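Angiopoietin-related protein 4 (Homo sapiens, PDB 6U0A) inactivates lipoprotein lipase and so regulates triglyceride clearance from the blood, its fibrinogen-like C-terminal domain being the part described here. Local coordinates at residues I43-D48 and G69-G74. Residues are numbered along the deposited sequence; the frame is centred on the assembly and turned at random.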
ATOM      1  N   ILE A  43       4.820   1.269   5.362  1.00 27.28           N
ATOM      2  CA  ILE A  43       4.809   0.002   4.635  1.00 27.72           C
ATOM      3  C   ILE A  43       5.145   0.168   3.161  1.00 28.55           C
ATOM      4  O   ILE A  43       5.402  -0.841   2.481  1.00 26.74           O
ATOM      5  CB  ILE A  43       3.461  -0.737   4.798  1.00 28.47           C
ATOM      6  CG1 ILE A  43       2.373  -0.082   3.946  1.00 30.91           C
ATOM      7  CG2 ILE A  43       3.021  -0.755   6.269  1.00 27.88           C
ATOM      8  CD1 ILE A  43       1.013  -0.785   4.052  1.00 31.86           C
ATOM      9  N   GLN A  44       5.162   1.397   2.646  1.00 26.03           N
ATOM     10  CA  GLN A  44       5.489   1.643   1.248  1.00 28.70           C
ATOM     11  C   GLN A  44       5.994   3.070   1.134  1.00 30.59           C
ATOM     12  O   GLN A  44       5.442   3.976   1.764  1.00 27.90           O
ATOM     13  CB  GLN A  44       4.277   1.435   0.331  1.00 24.67           C
ATOM     14  CG  GLN A  44       4.600   1.424  -1.167  1.00 28.71           C
ATOM     15  CD  GLN A  44       4.268   2.743  -1.862  1.00 32.59           C
ATOM     16  OE1 GLN A  44       4.283   3.806  -1.246  1.00 29.16           O
ATOM     17  NE2 GLN A  44       3.959   2.669  -3.153  1.00 30.75           N
ATOM     18  N   ARG A  45       7.035   3.261   0.324  1.00 27.92           N
ATOM     19  CA  ARG A  45       7.617   4.581   0.123  1.00 32.95           C
ATOM     20  C   ARG A  45       8.213   4.655  -1.275  1.00 32.65           C
ATOM     21  O   ARG A  45       9.002   3.787  -1.662  1.00 31.61           O
ATOM     22  CB  ARG A  45       8.693   4.870   1.178  1.00 34.05           C
ATOM     23  CG  ARG A  45       9.157   6.322   1.232  1.00 37.92           C
ATOM     24  CD  ARG A  45      10.575   6.400   1.763  1.00 41.73           C
ATOM     25  NE  ARG A  45      10.604   6.646   3.196  1.00 49.93           N
ATOM     26  CZ  ARG A  45      11.578   6.235   3.999  1.00 46.97           C
ATOM     27  NH1 ARG A  45      12.604   5.546   3.505  1.00 40.56           N
ATOM     28  NH2 ARG A  45      11.519   6.508   5.295  1.00 43.35           N
ATOM     29  N   ARG A  46       7.806   5.649  -2.053  1.00 31.86           N
ATOM     30  CA  ARG A  46       8.394   5.877  -3.396  1.00 35.14           C
ATOM     31  C   ARG A  46       8.550   7.370  -3.705  1.00 38.96           C
ATOM     32  O   ARG A  46       7.642   8.110  -3.364  1.00 33.71           O
ATOM     33  CB  ARG A  46       7.507   5.371  -4.532  1.00 32.95           C
ATOM     34  CG  ARG A  46       6.604   4.197  -4.209  1.00 38.89           C
ATOM     35  CD  ARG A  46       6.705   3.025  -5.137  1.00 37.84           C
ATOM     36  NE  ARG A  46       7.453   3.076  -6.373  1.00 30.68           N
ATOM     37  CZ  ARG A  46       6.947   2.715  -7.533  1.00 35.22           C
ATOM     38  NH1 ARG A  46       5.691   2.345  -7.617  1.00 30.91           N
ATOM     39  NH2 ARG A  46       7.684   2.735  -8.618  1.00 37.23           N
ATOM     40  N   HIS A  47       9.654   7.764  -4.352  1.00 34.26           N
ATOM     41  CA  HIS A  47       9.870   9.205  -4.654  1.00 36.56           C
ATOM     42  C   HIS A  47      10.696   9.346  -5.941  1.00 42.26           C
ATOM     43  O   HIS A  47      10.465  10.339  -6.658  1.00 39.24           O
ATOM     44  CB  HIS A  47      10.342   9.948  -3.396  1.00 36.46           C
ATOM     45  CG  HIS A  47      11.439   9.250  -2.663  1.00 37.39           C
ATOM     46  ND1 HIS A  47      11.248   8.677  -1.421  1.00 42.13           N
ATOM     47  CD2 HIS A  47      12.731   9.030  -2.988  1.00 45.16           C
ATOM     48  CE1 HIS A  47      12.377   8.134  -1.011  1.00 40.50           C
ATOM     49  NE2 HIS A  47      13.302   8.337  -1.956  1.00 43.25           N
ATOM     50  N   ASP A  48      11.617   8.420  -6.240  1.00 36.32           N
ATOM     51  CA  ASP A  48      12.535   8.678  -7.346  1.00 40.91           C
ATOM     52  C   ASP A  48      12.600   7.561  -8.372  1.00 41.62           C
ATOM     53  O   ASP A  48      13.342   7.719  -9.344  1.00 46.39           O
ATOM     54  CB  ASP A  48      13.904   9.035  -6.813  1.00 40.22           C
ATOM     55  CG  ASP A  48      14.563   7.887  -6.058  1.00 43.14           C
ATOM     56  OD1 ASP A  48      14.026   6.761  -6.040  1.00 39.42           O
ATOM     57  OD2 ASP A  48      15.640   8.119  -5.471  1.00 48.45           O
ATOM     58  N   GLY A  69      15.537   4.189   1.383  1.00 34.48           N
ATOM     59  CA  GLY A  69      15.042   4.791   0.159  1.00 34.69           C
ATOM     60  C   GLY A  69      13.634   4.331  -0.165  1.00 35.38           C
ATOM     61  O   GLY A  69      12.758   4.349   0.704  1.00 33.92           O
ATOM     62  N   GLU A  70      13.405   3.914  -1.409  1.00 32.77           N
ATOM     63  CA  GLU A  70      12.119   3.362  -1.817  1.00 31.45           C
ATOM     64  C   GLU A  70      12.011   1.913  -1.367  1.00 33.25           C
ATOM     65  O   GLU A  70      12.986   1.158  -1.458  1.00 29.88           O
ATOM     66  CB  GLU A  70      11.967   3.437  -3.337  1.00 29.28           C
ATOM     67  CG  GLU A  70      11.969   4.848  -3.913  1.00 35.13           C
ATOM     68  CD  GLU A  70      11.594   4.864  -5.382  1.00 37.31           C
ATOM     69  OE1 GLU A  70      11.993   3.933  -6.110  1.00 37.41           O
ATOM     70  OE2 GLU A  70      10.887   5.794  -5.811  1.00 36.94           O
ATOM     71  N   PHE A  71      10.826   1.511  -0.892  1.00 27.11           N
ATOM     72  CA  PHE A  71      10.669   0.125  -0.460  1.00 26.61           C
ATOM     73  C   PHE A  71       9.201  -0.280  -0.385  1.00 29.55           C
ATOM     74  O   PHE A  71       8.288   0.551  -0.388  1.00 29.71           O
ATOM     75  CB  PHE A  71      11.345  -0.120   0.896  1.00 26.54           C
ATOM     76  CG  PHE A  71      10.730   0.654   2.043  1.00 28.70           C
ATOM     77  CD1 PHE A  71       9.592   0.182   2.690  1.00 26.32           C
ATOM     78  CD2 PHE A  71      11.309   1.834   2.488  1.00 29.66           C
ATOM     79  CE1 PHE A  71       9.029   0.889   3.746  1.00 31.29           C
ATOM     80  CE2 PHE A  71      10.758   2.544   3.552  1.00 29.58           C
ATOM     81  CZ  PHE A  71       9.618   2.073   4.179  1.00 29.08           C
ATOM     82  N   TRP A  72       9.009  -1.596  -0.301  1.00 26.33           N
ATOM     83  CA  TRP A  72       7.760  -2.251   0.065  1.00 25.19           C
ATOM     84  C   TRP A  72       8.072  -3.110   1.281  1.00 27.89           C
ATOM     85  O   TRP A  72       8.947  -3.975   1.211  1.00 23.65           O
ATOM     86  CB  TRP A  72       7.240  -3.115  -1.088  1.00 26.55           C
ATOM     87  CG  TRP A  72       6.002  -3.906  -0.785  1.00 24.90           C
ATOM     88  CD1 TRP A  72       5.919  -5.254  -0.565  1.00 25.96           C
ATOM     89  CD2 TRP A  72       4.661  -3.403  -0.708  1.00 25.39           C
ATOM     90  NE1 TRP A  72       4.612  -5.615  -0.339  1.00 26.50           N
ATOM     91  CE2 TRP A  72       3.820  -4.498  -0.420  1.00 25.67           C
ATOM     92  CE3 TRP A  72       4.094  -2.130  -0.840  1.00 25.84           C
ATOM     93  CZ2 TRP A  72       2.438  -4.361  -0.269  1.00 27.70           C
ATOM     94  CZ3 TRP A  72       2.720  -1.994  -0.686  1.00 27.55           C
ATOM     95  CH2 TRP A  72       1.908  -3.102  -0.405  1.00 25.90           C
ATOM     96  N   LEU A  73       7.391  -2.852   2.401  1.00 28.97           N
ATOM     97  CA  LEU A  73       7.744  -3.544   3.639  1.00 26.46           C
ATOM     98  C   LEU A  73       7.525  -5.048   3.520  1.00 28.03           C
ATOM     99  O   LEU A  73       8.366  -5.840   3.965  1.00 29.05           O
ATOM    100  CB  LEU A  73       6.945  -2.985   4.820  1.00 26.02           C
ATOM    101  CG  LEU A  73       7.137  -3.753   6.134  1.00 26.21           C
ATOM    102  CD1 LEU A  73       8.619  -3.756   6.545  1.00 25.39           C
ATOM    103  CD2 LEU A  73       6.268  -3.188   7.256  1.00 24.96           C
ATOM    104  N   GLY A  74       6.408  -5.463   2.930  1.00 28.21           N
ATOM    105  CA  GLY A  74       6.155  -6.900   2.800  1.00 24.81           C
ATOM    106  C   GLY A  74       4.836  -7.246   3.482  1.00 27.61           C
ATOM    107  O   GLY A  74       4.597  -6.901   4.635  1.00 26.85           O
TER
HETATM  108  O   HOH W   1       4.154  -3.428   2.535  1.00 34.48           O
HETATM  109  O   HOH W   2      10.415   3.049  -7.781  1.00 36.65           O
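Arg45 and Phe71 form the hydrogen-bonded pair of a short antiparallel ladder that joins strand 38-46 to strand 71-72 in the fibrinogen C-terminal domain. Arg45 N reaches Phe71 O at 3.1 Å, and Phe71 N returns the bond to Arg45 O. Beyond the non-hydrogen-bonded pair Gln44 and Trp72, Leu73 N gives a nearly straight bond (173°) to Ile43 O. That oxygen also accepts from a water that in turn accepts from Gly74 N, tying in the residue just before helix 75-82. On the other edge of strand 38-46, Met211 of strand 208-215 lies opposite two residues, Ile43 and Gln44, as in a classic beta bulge.

Aromatic and apolar contacts flank the ladder. Arg45 suits its place by having both a long aliphatic stem and a charged end: CB lies over one face of the Phe71 ring in a CH-pi contact, while the bend at chi3 (-95°) turns the guanidinium so that NH1 donates in its own plane to a lone pair of Gly69 O. In the neighbouring non-hydrogen-bonded pair, Gln44 CG meets the edge of the Trp72 indole at CE3, 3.6 Å away, and its amide goes on to Thr209 and Asn176. Ile43 CB packs against Leu73 CB.

Charged groups gather at the loop. Glu70 is long enough to bring OE2 to successive backbone amides, His47 N at 2.7 Å through the anti lone pair and Asp48 N from above the carboxylate plane; Gly49 N adds a third donor. An alanine here would probably leave these amides without their shared acceptor and let the loop shift. These donors may offset the nearby Asp48 carboxylate, which bonds Ser50. A water links Glu70 OE1 to Arg46 NH2, while Arg46 NH1 bonds Gly177 O. Glu70 CG, meanwhile, sits over the centre of the His47 ring, 4.3 Å from its centroid.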